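Poly(A) ribonuclease POP2 (Saccharomyces cerevisiae, PDB 1UOC) degrades the poly(A) tails of mRNA from the 3' end as a probably catalytic, metal-dependent nuclease subunit of the CCR4-NOT deadenylase complex. Local coordinates at residues Ile79-Ser84 / Trp100-Glu105. Sequence-based numbering, arbitrary orientation.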
loop_
_atom_site.group_PDB
_atom_site.type_symbol
_atom_site.label_atom_id
_atom_site.label_comp_id
_atom_site.label_asym_id
_atom_site.label_seq_id
_atom_site.Cartn_x
_atom_site.Cartn_y
_atom_site.Cartn_z
ATOM N N ILE A 79 2.486 8.902 9.171
ATOM C CA ILE A 79 3.545 8.703 10.140
ATOM C C ILE A 79 4.464 7.614 9.562
ATOM O O ILE A 79 5.683 7.639 9.742
ATOM C CB ILE A 79 2.956 8.276 11.518
ATOM C CG1 ILE A 79 4.065 8.187 12.571
ATOM C CG2 ILE A 79 2.259 6.958 11.412
ATOM C CD1 ILE A 79 4.535 9.538 13.078
ATOM N N GLN A 80 3.864 6.664 8.851
ATOM C CA GLN A 80 4.608 5.572 8.228
ATOM C C GLN A 80 3.968 5.151 6.910
ATOM O O GLN A 80 2.755 5.306 6.706
ATOM C CB GLN A 80 4.670 4.353 9.155
ATOM C CG GLN A 80 5.731 4.426 10.234
ATOM C CD GLN A 80 5.706 3.227 11.166
ATOM O OE1 GLN A 80 6.677 2.966 11.881
ATOM N NE2 GLN A 80 4.595 2.497 11.174
ATOM N N LEU A 81 4.796 4.621 6.016
ATOM C CA LEU A 81 4.331 4.149 4.729
ATOM C C LEU A 81 5.250 3.029 4.255
ATOM O O LEU A 81 6.464 3.164 4.280
ATOM C CB LEU A 81 4.301 5.303 3.722
ATOM C CG LEU A 81 3.785 5.045 2.303
ATOM C CD1 LEU A 81 3.382 6.369 1.664
ATOM C CD2 LEU A 81 4.852 4.349 1.457
ATOM N N GLY A 82 4.662 1.916 3.837
ATOM C CA GLY A 82 5.457 0.802 3.359
ATOM C C GLY A 82 5.334 0.549 1.862
ATOM O O GLY A 82 4.279 0.763 1.275
ATOM N N LEU A 83 6.431 0.120 1.241
ATOM C CA LEU A 83 6.450 -0.217 -0.184
ATOM C C LEU A 83 7.203 -1.528 -0.303
ATOM O O LEU A 83 8.259 -1.703 0.296
ATOM C CB LEU A 83 7.188 0.832 -1.029
ATOM C CG LEU A 83 6.560 2.202 -1.270
ATOM C CD1 LEU A 83 7.464 2.986 -2.225
ATOM C CD2 LEU A 83 5.147 2.054 -1.848
ATOM N N SER A 84 6.648 -2.457 -1.066
ATOM C CA SER A 84 7.299 -3.735 -1.266
ATOM C C SER A 84 7.320 -3.982 -2.773
ATOM O O SER A 84 6.359 -3.642 -3.476
ATOM C CB SER A 84 6.523 -4.844 -0.552
ATOM O OG SER A 84 7.349 -5.976 -0.358
ATOM N N TRP A 100 10.347 -1.679 2.163
ATOM C CA TRP A 100 10.800 -0.501 2.873
ATOM C C TRP A 100 9.687 0.047 3.733
ATOM O O TRP A 100 8.506 -0.079 3.397
ATOM C CB TRP A 100 11.201 0.582 1.865
ATOM C CG TRP A 100 12.413 0.234 1.039
ATOM C CD1 TRP A 100 13.715 0.533 1.325
ATOM C CD2 TRP A 100 12.434 -0.547 -0.164
ATOM N NE1 TRP A 100 14.543 -0.015 0.380
ATOM C CE2 TRP A 100 13.785 -0.689 -0.545
ATOM C CE3 TRP A 100 11.439 -1.149 -0.949
ATOM C CZ2 TRP A 100 14.173 -1.407 -1.684
ATOM C CZ3 TRP A 100 11.821 -1.861 -2.077
ATOM C CH2 TRP A 100 13.180 -1.987 -2.434
ATOM N N GLN A 101 10.078 0.658 4.846
ATOM C CA GLN A 101 9.136 1.303 5.735
ATOM C C GLN A 101 9.653 2.708 5.904
ATOM O O GLN A 101 10.627 2.934 6.612
ATOM C CB GLN A 101 9.055 0.632 7.104
ATOM C CG GLN A 101 7.971 1.283 7.978
ATOM C CD GLN A 101 7.740 0.556 9.289
ATOM O OE1 GLN A 101 8.476 0.739 10.248
ATOM N NE2 GLN A 101 6.717 -0.272 9.329
ATOM N N PHE A 102 9.007 3.650 5.232
ATOM C CA PHE A 102 9.403 5.039 5.326
ATOM C C PHE A 102 8.775 5.658 6.575
ATOM O O PHE A 102 7.569 5.561 6.792
ATOM C CB PHE A 102 8.956 5.794 4.072
ATOM C CG PHE A 102 9.546 5.252 2.788
ATOM C CD1 PHE A 102 8.936 4.193 2.115
ATOM C CD2 PHE A 102 10.707 5.798 2.261
ATOM C CE1 PHE A 102 9.477 3.688 0.933
ATOM C CE2 PHE A 102 11.260 5.301 1.077
ATOM C CZ PHE A 102 10.640 4.241 0.414
ATOM N N ASN A 103 9.602 6.288 7.399
ATOM C CA ASN A 103 9.130 6.913 8.630
ATOM C C ASN A 103 9.163 8.432 8.431
ATOM O O ASN A 103 10.202 9.004 8.111
ATOM C CB ASN A 103 10.024 6.473 9.788
ATOM C CG ASN A 103 10.056 4.954 9.959
ATOM O OD1 ASN A 103 10.968 4.275 9.477
ATOM N ND2 ASN A 103 9.053 4.417 10.637
ATOM N N PHE A 104 8.018 9.086 8.598
ATOM C CA PHE A 104 7.946 10.523 8.366
ATOM C C PHE A 104 8.103 11.394 9.599
ATOM O O PHE A 104 7.884 10.947 10.732
ATOM C CB PHE A 104 6.639 10.872 7.655
ATOM C CG PHE A 104 6.503 10.235 6.309
ATOM C CD1 PHE A 104 5.856 9.014 6.161
ATOM C CD2 PHE A 104 7.050 10.840 5.183
ATOM C CE1 PHE A 104 5.751 8.401 4.902
ATOM C CE2 PHE A 104 6.954 10.237 3.923
ATOM C CZ PHE A 104 6.304 9.014 3.785
ATOM N N GLU A 105 8.475 12.646 9.368
ATOM C CA GLU A 105 8.667 13.587 10.458
ATOM C C GLU A 105 7.377 13.758 11.237
ATOM O O GLU A 105 6.288 13.741 10.668
ATOM C CB GLU A 105 9.149 14.943 9.932
ATOM C CG GLU A 105 8.103 15.785 9.226
ATOM C CD GLU A 105 8.729 16.951 8.462
ATOM O OE1 GLU A 105 7.997 17.875 8.051
ATOM O OE2 GLU A 105 9.962 16.931 8.266
#
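Strands 77-86 and 99-103 form an antiparallel ladder within the mixed sheet of the RNase H-like DEDD nuclease domain, joining Leu81 to Phe102 and Leu83 to Trp100 as hydrogen-bonded pairs. Leu81 O accepts a hydrogen bond from Phe102 N at 2.8 Å, and Leu83 O one from Trp100 N, while Leu81 N and Leu83 N return bonds to Phe102 O and Trp100 O. Beyond the last pair, Phe104 N still reaches Ile79 O at 3.0 Å, from above the carbonyl plane. Here Ile79 and Gln80 form a classic beta bulge facing Glu46, a predicted metal ligand on strand 40-48.

On the sheet face bearing Leu81 and Leu83, the side chains of the two strands meet through apolar contacts. With its CG anti to the carbonyl carbon (chi1 -60°), Phe102 sets CD1 4.1 Å from Leu81 CD2 and CE1 3.8 Å from Leu83 CD1, so that two adjacent ring atoms do the touching, one for each leucine. Phe141 meets the rings of Phe102 and Phe104 edge-to-face, and Trp100 NE1 is hydrogen-bonded to Glu27.

Three amides, those of Gln80, Gln101 and Asn103, gather on the other face, where Gly82 opposite Gln101 adds no side chain. The extended Gln80 chain lies side by side with Asn103, pointing the same way, and its amide stacks on that of Gln101 with the planes 29° apart. An alanine at Gln80 would lack this amide and is likely to leave the Gln101 amide without its stacking mate and freer to turn. The backbones come close at Gly82, whose CA sits 3.2 Å from Trp100 O in a CA-H...O contact. At the far end, the Phe104 ring directs its edge at Leu81, CE1 lying 3.6 Å from CB of that leucine.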